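PDB 4OM9: serine protease pet from Escherichia coli, which acts as a secreted autotransporter serine protease and enterotoxin of enteroaggregative strains, with a peptidase domain carried on a long beta-helical stalk and alpha-fodrin as a probable substrate. Local coordinates for residues L309-Y313 against G314-F318; I104-L107 against N108-V112; L379-N383 against G384-L388; V261-N265 against N266-I270. All coordinates share one frame; numbering follows the deposited sequence.

Contact 1 of 4, residues L309-Y313 against G314-F318; sequences LDLGY and GGFIF
Between Leu311 and Gly314 the chain reverses through a type II' beta turn, closed by the backbone N of Gly314, which donates to Leu311 O at 2.9 Å with an N-H...O angle of 142°. Gly312 fills the first corner with positive phi, and its N is held in turn by OD1 of Asp310 at 2.9 Å, an Asx turn that overlaps the start of the beta turn. In this right-handed parallel beta-helix the turn forms one corner, joining strand 309-310 to strand 316-318. Inside the bend, Phe316 is met by two leucines. Leu309 CD2 lies at the ring edge, near its plane, 3.8 Å from Phe316 CZ, a place it reaches with CG anti to the backbone N (chi1 180°). Leu311 CD1 approaches the same ring obliquely, 4.0 Å from Phe316 CE1, and also rests 3.7 Å from Gly315 N. That nitrogen is hydrogen-bonded to OD1 of Asp294, while Phe336 stacks on the ring of Phe316 and Phe297 meets it edge-to-face.

Contact 2 of 4, residues I104-L107 against N108-V112; sequences IQRL and NKYVV
With CG of Arg106 anti to the backbone N (chi1 169°), a bend at chi2 (87°) swings the rest of the side chain round until its guanidinium lies beside Tyr110. NH2 of Arg106 comes 4.0 Å from CE1 of Tyr110, the two planes 67° apart, so the pair is an oblique packing contact and not a flat stack. What fixes the guanidinium lies beyond these residues: NH1 forms a salt bridge with Asp294 and a hydrogen bond with the hydroxyl of Tyr66, NH2 reaches the carbonyl of Tyr313, and Phe257 adds a cation-pi contact. The carboxylate probably offsets the cost of burying the charge. Strand 102-107 is the middle strand of a five-stranded antiparallel sheet in the protease domain, whose family belongs to the PA clan, and the chain leaves it here to run along the beta-helix. Leu107 and Val111, four residues apart, pack together across this exit: CD1 of Leu107 meets CG2 of Val111 at 3.8 Å. Closer to the strand end, CB of Leu107 lies 3.9 Å from the carbonyl oxygen of Lys109. Asn108 turns its side chain elsewhere, with OD1 accepting from the backbone N of Thr91. NZ of Lys109 reaches the beta-helix, hydrogen-bonding to Ala360 O and forming a salt bridge with Asp359, and the backbone carbonyl of Tyr110 is hydrogen-bonded to ND1 of His362.

Contact 3 of 4, residues L379-N383 against G384-L388; sequences LKTGN and GTVIL
One corner of the right-handed parallel beta-helix lies between strands 379-381 and 385-388, which belong to two different faces of the stalk and turn apolar side chains toward each other across its interior. Leu379 and Val386 meet tip to tip, CD2 of the leucine 3.8 Å from CG1 of the valine. The other valine methyl, CG2, lies 3.7 Å from OG1 of Thr381, where the two side chains slide past each other in opposite directions. Thr381 holds OG1 anti to its own N (chi1 179°), which turns the hydroxyl toward Val386 and toward a water hydrogen-bonded to it at 2.7 Å. That water donates to Gly384 O, also at 2.7 Å, and so ties the end of the first strand to the corner. At the corner itself OD1 of Asn383 accepts from the N of Gly384 at 2.8 Å, with an N-H...O angle of 133° and the donor 45° out of the amide carbonyl plane. Gly384 takes a positive phi. The rungs before and after enclose the contact: Val386 touches Val371 of strand 368-371, Thr381 touches Val406 of strand 404-408, and Leu379 packs on Leu361 of strand 361-364.

Contact 4 of 4, residues V261-N265 against N266-I270; sequences VNIDN and NTATI
A type I' beta turn from Ile263 to Asn266, with the exposed Asp264 and Asn265 at its corners both at positive phi, reverses the chain and is closed by Asn266 N donating to Ile263 O at 2.9 Å and 154°. The same oxygen receives a second, weak bond from the side chain of Asn266, whose ND2 lies 3.1 Å away at an angle of 134°. One carbonyl thus takes a firm backbone bond and a weak side-chain bond from the same residue. With chi1 at -62°, CG of Asn266 is placed beside its own backbone N, and this folds the amide back over the turn. CB of Asn266 also presses against Ile263 O, 3.2 Å off. The turn lies among the earliest rungs of the parallel beta-helix, where strand 258-262, which follows helix 247-255, gives way to strand 267-271 on another face. On the inner side of the bend Ile263 spreads both of its branches toward the second segment. CG2 rests 3.4 Å from the carbonyl oxygen of Asn266, while the longer branch carries CD1 to 3.9 Å from CB of Ala268, with CG1 scarcely farther from the same methyl. This apolar patch is backed by the next rung, since Ile263 packs also on Phe297 of strand 294-298 and Ile303 of strand 301-305.

How the contacts relate
Along the chain the order is contact 2, contact 4, contact 1, contact 3. Contact 2 belongs to the protease domain; the other three are corners of the beta-helix, where 258-262, 316-318 and 379-381 lie in one parallel sheet and 267-271 and 385-388 in another. Centres of contacts 1 and 4 are about 15 Å apart, and Leu309 touches Ile270. The centres of contacts 1 and 3 are about 17 Å apart, contact 3 lying further along the stalk without touching contact 1. Contact 2 touches both contact 1 and contact 3, meeting the former through Arg106 and Tyr110 and the latter through Val112. The protease domain is thus seated against several successive turns of the stalk.

Contact 1 of 4, residues L309-Y313 against G314-F318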
loop_
_atom_site.group_PDB
_atom_site.type_symbol
_atom_site.label_atom_id
_atom_site.label_comp_id
_atom_site.label_asym_id
_atom_site.label_seq_id
_atom_site.Cartn_x
_atom_site.Cartn_y
_atom_site.Cartn_z
ATOM N N LEU A 309 39.652 -25.113 8.300
ATOM C CA LEU A 309 40.332 -23.848 8.166
ATOM C C LEU A 309 39.620 -22.822 9.053
ATOM O O LEU A 309 38.406 -22.617 8.944
ATOM C CB LEU A 309 40.366 -23.385 6.702
ATOM C CG LEU A 309 41.081 -22.031 6.498
ATOM C CD1 LEU A 309 42.600 -22.170 6.712
ATOM C CD2 LEU A 309 40.777 -21.422 5.140
ATOM N N ASP A 310 40.390 -22.224 9.959
ATOM C CA ASP A 310 39.911 -21.184 10.836
ATOM C C ASP A 310 40.765 -19.971 10.539
ATOM O O ASP A 310 41.968 -19.968 10.849
ATOM C CB ASP A 310 40.011 -21.584 12.319
ATOM C CG ASP A 310 39.342 -20.552 13.254
ATOM O OD1 ASP A 310 39.138 -19.392 12.830
ATOM O OD2 ASP A 310 39.018 -20.902 14.415
ATOM N N LEU A 311 40.143 -18.958 9.936
ATOM C CA LEU A 311 40.859 -17.783 9.467
ATOM C C LEU A 311 40.919 -16.709 10.529
ATOM O O LEU A 311 41.362 -15.606 10.254
ATOM C CB LEU A 311 40.218 -17.208 8.204
ATOM C CG LEU A 311 40.684 -17.671 6.820
ATOM C CD1 LEU A 311 40.539 -16.536 5.821
ATOM C CD2 LEU A 311 42.112 -18.226 6.811
ATOM N N GLY A 312 40.482 -17.044 11.738
ATOM C CA GLY A 312 40.399 -16.074 12.812
ATOM C C GLY A 312 39.630 -14.822 12.400
ATOM O O GLY A 312 38.445 -14.871 12.063
ATOM N N TYR A 313 40.319 -13.691 12.391
ATOM C CA TYR A 313 39.659 -12.429 12.061
ATOM C C TYR A 313 39.572 -12.208 10.551
ATOM O O TYR A 313 38.854 -11.335 10.089
ATOM C CB TYR A 313 40.397 -11.266 12.728
ATOM C CG TYR A 313 40.364 -11.281 14.241
ATOM C CD1 TYR A 313 39.185 -11.518 14.921
ATOM C CD2 TYR A 313 41.512 -11.046 14.989
ATOM C CE1 TYR A 313 39.136 -11.528 16.305
ATOM C CE2 TYR A 313 41.469 -11.047 16.380
ATOM C CZ TYR A 313 40.267 -11.290 17.028
ATOM O OH TYR A 313 40.192 -11.297 18.407
ATOM N N GLY A 314 40.303 -12.999 9.778
ATOM C CA GLY A 314 40.210 -12.936 8.326
ATOM C C GLY A 314 38.993 -13.689 7.780
ATOM O O GLY A 314 38.371 -14.459 8.508
ATOM N N GLY A 315 38.665 -13.455 6.508
ATOM C CA GLY A 315 37.645 -14.196 5.791
ATOM C C GLY A 315 37.915 -14.250 4.294
ATOM O O GLY A 315 38.954 -13.769 3.838
ATOM N N PHE A 316 36.976 -14.812 3.532
ATOM C CA PHE A 316 37.127 -14.968 2.084
ATOM C C PHE A 316 36.598 -13.787 1.292
ATOM O O PHE A 316 35.442 -13.385 1.443
ATOM C CB PHE A 316 36.412 -16.233 1.586
ATOM C CG PHE A 316 37.092 -17.521 1.962
ATOM C CD1 PHE A 316 38.382 -17.527 2.470
ATOM C CD2 PHE A 316 36.435 -18.739 1.782
ATOM C CE1 PHE A 316 39.009 -18.724 2.805
ATOM C CE2 PHE A 316 37.048 -19.947 2.117
ATOM C CZ PHE A 316 38.337 -19.941 2.623
ATOM N N ILE A 317 37.434 -13.251 0.413
ATOM C CA ILE A 317 37.008 -12.180 -0.461
ATOM C C ILE A 317 37.289 -12.583 -1.890
ATOM O O ILE A 317 38.399 -12.991 -2.210
ATOM C CB ILE A 317 37.717 -10.853 -0.132
ATOM C CG1 ILE A 317 37.340 -10.374 1.275
ATOM C CG2 ILE A 317 37.412 -9.787 -1.194
ATOM C CD1 ILE A 317 37.966 -8.972 1.658
ATOM N N PHE A 318 36.279 -12.467 -2.746
ATOM C CA PHE A 318 36.378 -12.902 -4.132
ATOM C C PHE A 318 36.235 -11.723 -5.065
ATOM O O PHE A 318 35.464 -10.815 -4.787
ATOM C CB PHE A 318 35.303 -13.943 -4.450
ATOM C CG PHE A 318 35.478 -15.232 -3.719
ATOM C CD1 PHE A 318 34.953 -15.397 -2.451
ATOM C CD2 PHE A 318 36.182 -16.278 -4.296
ATOM C CE1 PHE A 318 35.131 -16.588 -1.782
ATOM C CE2 PHE A 318 36.358 -17.456 -3.631
ATOM C CZ PHE A 318 35.833 -17.614 -2.377
#

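Contact 2 of 4, residues I104-L107 against N108-V112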
loop_
_atom_site.group_PDB
_atom_site.type_symbol
_atom_site.label_atom_id
_atom_site.label_comp_id
_atom_site.label_asym_id
_atom_site.label_seq_id
_atom_site.Cartn_x
_atom_site.Cartn_y
_atom_site.Cartn_z
ATOM N N ILE A 104 40.129 4.675 12.305
ATOM C CA ILE A 104 39.616 3.655 11.392
ATOM C C ILE A 104 39.745 2.294 12.070
ATOM O O ILE A 104 40.816 1.903 12.564
ATOM C CB ILE A 104 40.339 3.654 10.029
ATOM C CG1 ILE A 104 39.876 2.477 9.171
ATOM C CG2 ILE A 104 41.815 3.565 10.210
ATOM C CD1 ILE A 104 38.413 2.526 8.770
ATOM N N GLN A 105 38.620 1.596 12.105
ATOM C CA GLN A 105 38.457 0.388 12.883
ATOM C C GLN A 105 38.295 -0.835 11.991
ATOM O O GLN A 105 37.644 -0.773 10.934
ATOM C CB GLN A 105 37.232 0.495 13.800
ATOM C CG GLN A 105 37.306 1.530 14.919
ATOM C CD GLN A 105 35.991 1.595 15.689
ATOM O OE1 GLN A 105 34.940 1.897 15.119
ATOM N NE2 GLN A 105 36.039 1.283 16.977
ATOM N N ARG A 106 38.890 -1.948 12.429
ATOM C CA ARG A 106 38.635 -3.247 11.835
ATOM C C ARG A 106 37.767 -4.043 12.798
ATOM O O ARG A 106 38.174 -4.313 13.934
ATOM C CB ARG A 106 39.947 -4.002 11.546
ATOM C CG ARG A 106 39.766 -5.488 11.169
ATOM C CD ARG A 106 39.518 -5.707 9.662
ATOM N NE ARG A 106 39.168 -7.100 9.386
ATOM C CZ ARG A 106 39.182 -7.686 8.189
ATOM N NH1 ARG A 106 39.536 -7.013 7.101
ATOM N NH2 ARG A 106 38.831 -8.971 8.086
ATOM N N LEU A 107 36.593 -4.448 12.342
ATOM C CA LEU A 107 35.702 -5.241 13.164
ATOM C C LEU A 107 36.002 -6.730 12.987
ATOM O O LEU A 107 36.516 -7.145 11.950
ATOM C CB LEU A 107 34.248 -4.918 12.810
ATOM C CG LEU A 107 33.755 -3.485 13.092
ATOM C CD1 LEU A 107 32.380 -3.248 12.484
ATOM C CD2 LEU A 107 33.738 -3.183 14.596
ATOM N N ASN A 108 35.683 -7.533 13.996
ATOM C CA ASN A 108 35.970 -8.974 13.960
ATOM C C ASN A 108 35.283 -9.748 12.804
ATOM O O ASN A 108 35.815 -10.761 12.362
ATOM C CB ASN A 108 35.579 -9.625 15.291
ATOM C CG ASN A 108 34.105 -9.498 15.571
ATOM O OD1 ASN A 108 33.500 -8.474 15.257
ATOM N ND2 ASN A 108 33.504 -10.547 16.131
ATOM N N LYS A 109 34.128 -9.261 12.327
ATOM C CA LYS A 109 33.390 -9.907 11.222
ATOM C C LYS A 109 32.833 -8.913 10.205
ATOM O O LYS A 109 32.730 -7.729 10.492
ATOM C CB LYS A 109 32.234 -10.760 11.762
ATOM C CG LYS A 109 32.669 -12.089 12.385
ATOM C CD LYS A 109 31.469 -12.801 12.995
ATOM C CE LYS A 109 31.205 -14.149 12.325
ATOM N NZ LYS A 109 29.884 -14.705 12.763
ATOM N N TYR A 110 32.490 -9.397 9.013
ATOM C CA TYR A 110 31.937 -8.525 7.977
ATOM C C TYR A 110 30.544 -8.062 8.380
ATOM O O TYR A 110 29.707 -8.875 8.781
ATOM C CB TYR A 110 31.851 -9.230 6.615
ATOM C CG TYR A 110 33.159 -9.688 6.034
ATOM C CD1 TYR A 110 34.359 -9.069 6.381
ATOM C CD2 TYR A 110 33.198 -10.758 5.132
ATOM C CE1 TYR A 110 35.570 -9.521 5.838
ATOM C CE2 TYR A 110 34.380 -11.199 4.586
ATOM C CZ TYR A 110 35.577 -10.591 4.940
ATOM O OH TYR A 110 36.767 -11.061 4.388
ATOM N N VAL A 111 30.283 -6.768 8.254
ATOM C CA VAL A 111 28.959 -6.259 8.581
ATOM C C VAL A 111 27.917 -6.635 7.529
ATOM O O VAL A 111 28.035 -6.307 6.347
ATOM C CB VAL A 111 28.973 -4.746 8.760
ATOM C CG1 VAL A 111 27.533 -4.214 8.991
ATOM C CG2 VAL A 111 29.864 -4.401 9.925
ATOM N N VAL A 112 26.875 -7.307 7.980
ATOM C CA VAL A 112 25.863 -7.803 7.072
ATOM C C VAL A 112 24.746 -6.761 6.842
ATOM O O VAL A 112 24.158 -6.719 5.765
ATOM C CB VAL A 112 25.301 -9.144 7.612
ATOM C CG1 VAL A 112 23.932 -9.445 7.085
ATOM C CG2 VAL A 112 26.242 -10.271 7.260
#

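Contact 3 of 4, residues L379-N383 against G384-L388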
loop_
_atom_site.group_PDB
_atom_site.type_symbol
_atom_site.label_atom_id
_atom_site.label_comp_id
_atom_site.label_asym_id
_atom_site.label_seq_id
_atom_site.Cartn_x
_atom_site.Cartn_y
_atom_site.Cartn_z
ATOM N N LEU A 379 22.859 -18.705 8.613
ATOM C CA LEU A 379 23.314 -17.775 7.613
ATOM C C LEU A 379 22.877 -16.353 7.988
ATOM O O LEU A 379 21.755 -16.141 8.449
ATOM C CB LEU A 379 22.760 -18.159 6.241
ATOM C CG LEU A 379 23.002 -17.086 5.176
ATOM C CD1 LEU A 379 24.473 -17.034 4.812
ATOM C CD2 LEU A 379 22.150 -17.280 3.938
ATOM N N LYS A 380 23.775 -15.393 7.810
ATOM C CA LYS A 380 23.413 -13.978 7.848
ATOM C C LYS A 380 23.852 -13.332 6.547
ATOM O O LYS A 380 25.044 -13.221 6.292
ATOM C CB LYS A 380 24.044 -13.278 9.044
ATOM C CG LYS A 380 23.452 -13.727 10.365
ATOM C CD LYS A 380 23.782 -12.784 11.493
ATOM C CE LYS A 380 23.056 -13.206 12.762
ATOM N NZ LYS A 380 23.114 -12.196 13.872
ATOM N N THR A 381 22.899 -12.928 5.709
ATOM C CA THR A 381 23.245 -12.380 4.406
ATOM C C THR A 381 22.641 -10.977 4.183
ATOM O O THR A 381 21.529 -10.683 4.637
ATOM C CB THR A 381 22.817 -13.343 3.265
ATOM O OG1 THR A 381 23.148 -12.762 2.001
ATOM C CG2 THR A 381 21.322 -13.655 3.298
ATOM N N GLY A 382 23.400 -10.110 3.511
ATOM C CA GLY A 382 22.999 -8.738 3.297
ATOM C C GLY A 382 23.120 -8.236 1.870
ATOM O O GLY A 382 22.864 -7.071 1.600
ATOM N N ASN A 383 23.483 -9.104 0.940
ATOM C CA ASN A 383 23.750 -8.642 -0.414
ATOM C C ASN A 383 23.934 -9.815 -1.375
ATOM O O ASN A 383 24.264 -10.925 -0.959
ATOM C CB ASN A 383 25.004 -7.736 -0.425
ATOM C CG ASN A 383 25.052 -6.836 -1.631
ATOM O OD1 ASN A 383 24.117 -6.826 -2.422
ATOM N ND2 ASN A 383 26.125 -6.071 -1.782
ATOM N N GLY A 384 23.764 -9.560 -2.664
ATOM C CA GLY A 384 23.933 -10.598 -3.655
ATOM C C GLY A 384 22.970 -11.770 -3.439
ATOM O O GLY A 384 21.911 -11.629 -2.793
ATOM N N THR A 385 23.351 -12.933 -3.971
ATOM C CA THR A 385 22.480 -14.097 -3.985
ATOM C C THR A 385 23.063 -15.252 -3.181
ATOM O O THR A 385 24.243 -15.539 -3.272
ATOM C CB THR A 385 22.239 -14.587 -5.419
ATOM O OG1 THR A 385 21.843 -13.483 -6.239
ATOM C CG2 THR A 385 21.157 -15.683 -5.453
ATOM N N VAL A 386 22.232 -15.890 -2.375
ATOM C CA VAL A 386 22.588 -17.127 -1.747
ATOM C C VAL A 386 21.588 -18.169 -2.254
ATOM O O VAL A 386 20.367 -18.005 -2.121
ATOM C CB VAL A 386 22.581 -17.023 -0.221
ATOM C CG1 VAL A 386 22.834 -18.406 0.416
ATOM C CG2 VAL A 386 23.640 -16.027 0.229
ATOM N N ILE A 387 22.114 -19.210 -2.891
ATOM C CA ILE A 387 21.275 -20.229 -3.470
ATOM C C ILE A 387 21.281 -21.464 -2.582
ATOM O O ILE A 387 22.328 -21.950 -2.183
ATOM C CB ILE A 387 21.738 -20.605 -4.879
ATOM C CG1 ILE A 387 21.845 -19.352 -5.757
ATOM C CG2 ILE A 387 20.777 -21.654 -5.496
ATOM C CD1 ILE A 387 22.464 -19.613 -7.138
ATOM N N LEU A 388 20.100 -21.947 -2.244
ATOM C CA LEU A 388 19.991 -23.120 -1.406
ATOM C C LEU A 388 19.889 -24.307 -2.314
ATOM O O LEU A 388 18.872 -24.477 -2.975
ATOM C CB LEU A 388 18.776 -23.018 -0.499
ATOM C CG LEU A 388 18.673 -21.673 0.209
ATOM C CD1 LEU A 388 17.445 -21.616 1.122
ATOM C CD2 LEU A 388 19.960 -21.404 1.003
HETATM O O HOH W 1 21.903 -12.820 -0.376
#

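Contact 4 of 4, residues V261-N265 against N266-I270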
loop_
_atom_site.group_PDB
_atom_site.type_symbol
_atom_site.label_atom_id
_atom_site.label_comp_id
_atom_site.label_asym_id
_atom_site.label_seq_id
_atom_site.Cartn_x
_atom_site.Cartn_y
_atom_site.Cartn_z
ATOM N N VAL A 261 45.527 -13.837 -3.280
ATOM C CA VAL A 261 45.753 -15.194 -3.752
ATOM C C VAL A 261 45.345 -15.290 -5.202
ATOM O O VAL A 261 44.161 -15.246 -5.536
ATOM C CB VAL A 261 44.990 -16.228 -2.939
ATOM C CG1 VAL A 261 45.435 -17.614 -3.353
ATOM C CG2 VAL A 261 45.223 -16.005 -1.446
ATOM N N ASN A 262 46.347 -15.383 -6.062
ATOM C CA ASN A 262 46.125 -15.525 -7.487
ATOM C C ASN A 262 45.979 -16.982 -7.864
ATOM O O ASN A 262 46.967 -17.709 -7.995
ATOM C CB ASN A 262 47.265 -14.882 -8.267
ATOM C CG ASN A 262 47.301 -13.386 -8.088
ATOM O OD1 ASN A 262 46.367 -12.684 -8.480
ATOM N ND2 ASN A 262 48.375 -12.886 -7.488
ATOM N N ILE A 263 44.730 -17.400 -8.028
ATOM C CA ILE A 263 44.423 -18.783 -8.328
ATOM C C ILE A 263 44.418 -18.992 -9.835
ATOM O O ILE A 263 44.899 -20.017 -10.321
ATOM C CB ILE A 263 43.079 -19.195 -7.721
ATOM C CG1 ILE A 263 43.071 -18.916 -6.222
ATOM C CG2 ILE A 263 42.793 -20.675 -7.983
ATOM C CD1 ILE A 263 41.868 -19.500 -5.522
ATOM N N ASP A 264 43.876 -18.018 -10.560
ATOM C CA ASP A 264 43.970 -17.978 -12.019
ATOM C C ASP A 264 43.517 -19.281 -12.680
ATOM O O ASP A 264 44.246 -19.859 -13.481
ATOM C CB ASP A 264 45.409 -17.668 -12.452
ATOM C CG ASP A 264 45.927 -16.363 -11.877
ATOM O OD1 ASP A 264 45.634 -16.069 -10.700
ATOM O OD2 ASP A 264 46.627 -15.622 -12.600
ATOM N N ASN A 265 42.322 -19.742 -12.320
ATOM C CA ASN A 265 41.732 -20.970 -12.861
ATOM C C ASN A 265 42.435 -22.252 -12.439
ATOM O O ASN A 265 42.048 -23.338 -12.861
ATOM C CB ASN A 265 41.674 -20.924 -14.388
ATOM C CG ASN A 265 40.543 -20.054 -14.901
ATOM O OD1 ASN A 265 39.678 -19.623 -14.137
ATOM N ND2 ASN A 265 40.537 -19.801 -16.208
ATOM N N ASN A 266 43.463 -22.142 -11.609
ATOM C CA ASN A 266 44.114 -23.337 -11.108
ATOM C C ASN A 266 43.450 -23.796 -9.823
ATOM O O ASN A 266 42.252 -23.567 -9.615
ATOM C CB ASN A 266 45.602 -23.095 -10.903
ATOM C CG ASN A 266 46.313 -22.759 -12.198
ATOM O OD1 ASN A 266 46.398 -23.595 -13.099
ATOM N ND2 ASN A 266 46.821 -21.532 -12.302
ATOM N N THR A 267 44.217 -24.459 -8.969
ATOM C CA THR A 267 43.673 -24.992 -7.733
ATOM C C THR A 267 44.540 -24.567 -6.576
ATOM O O THR A 267 45.725 -24.833 -6.568
ATOM C CB THR A 267 43.596 -26.526 -7.742
ATOM O OG1 THR A 267 42.912 -26.979 -8.919
ATOM C CG2 THR A 267 42.870 -27.012 -6.500
ATOM N N ALA A 268 43.956 -23.909 -5.593
ATOM C CA ALA A 268 44.717 -23.507 -4.431
ATOM C C ALA A 268 44.370 -24.424 -3.281
ATOM O O ALA A 268 43.210 -24.490 -2.864
ATOM C CB ALA A 268 44.437 -22.063 -4.070
ATOM N N THR A 269 45.377 -25.122 -2.767
ATOM C CA THR A 269 45.165 -26.075 -1.690
ATOM C C THR A 269 45.587 -25.459 -0.363
ATOM O O THR A 269 46.658 -24.871 -0.264
ATOM C CB THR A 269 45.933 -27.388 -1.960
ATOM O OG1 THR A 269 45.320 -28.076 -3.062
ATOM C CG2 THR A 269 45.910 -28.281 -0.745
ATOM N N ILE A 270 44.739 -25.577 0.654
ATOM C CA ILE A 270 44.956 -24.852 1.903
ATOM C C ILE A 270 44.981 -25.749 3.122
ATOM O O ILE A 270 44.039 -26.498 3.365
ATOM C CB ILE A 270 43.864 -23.774 2.154
ATOM C CG1 ILE A 270 43.657 -22.901 0.920
ATOM C CG2 ILE A 270 44.219 -22.923 3.369
ATOM C CD1 ILE A 270 42.806 -21.629 1.209
#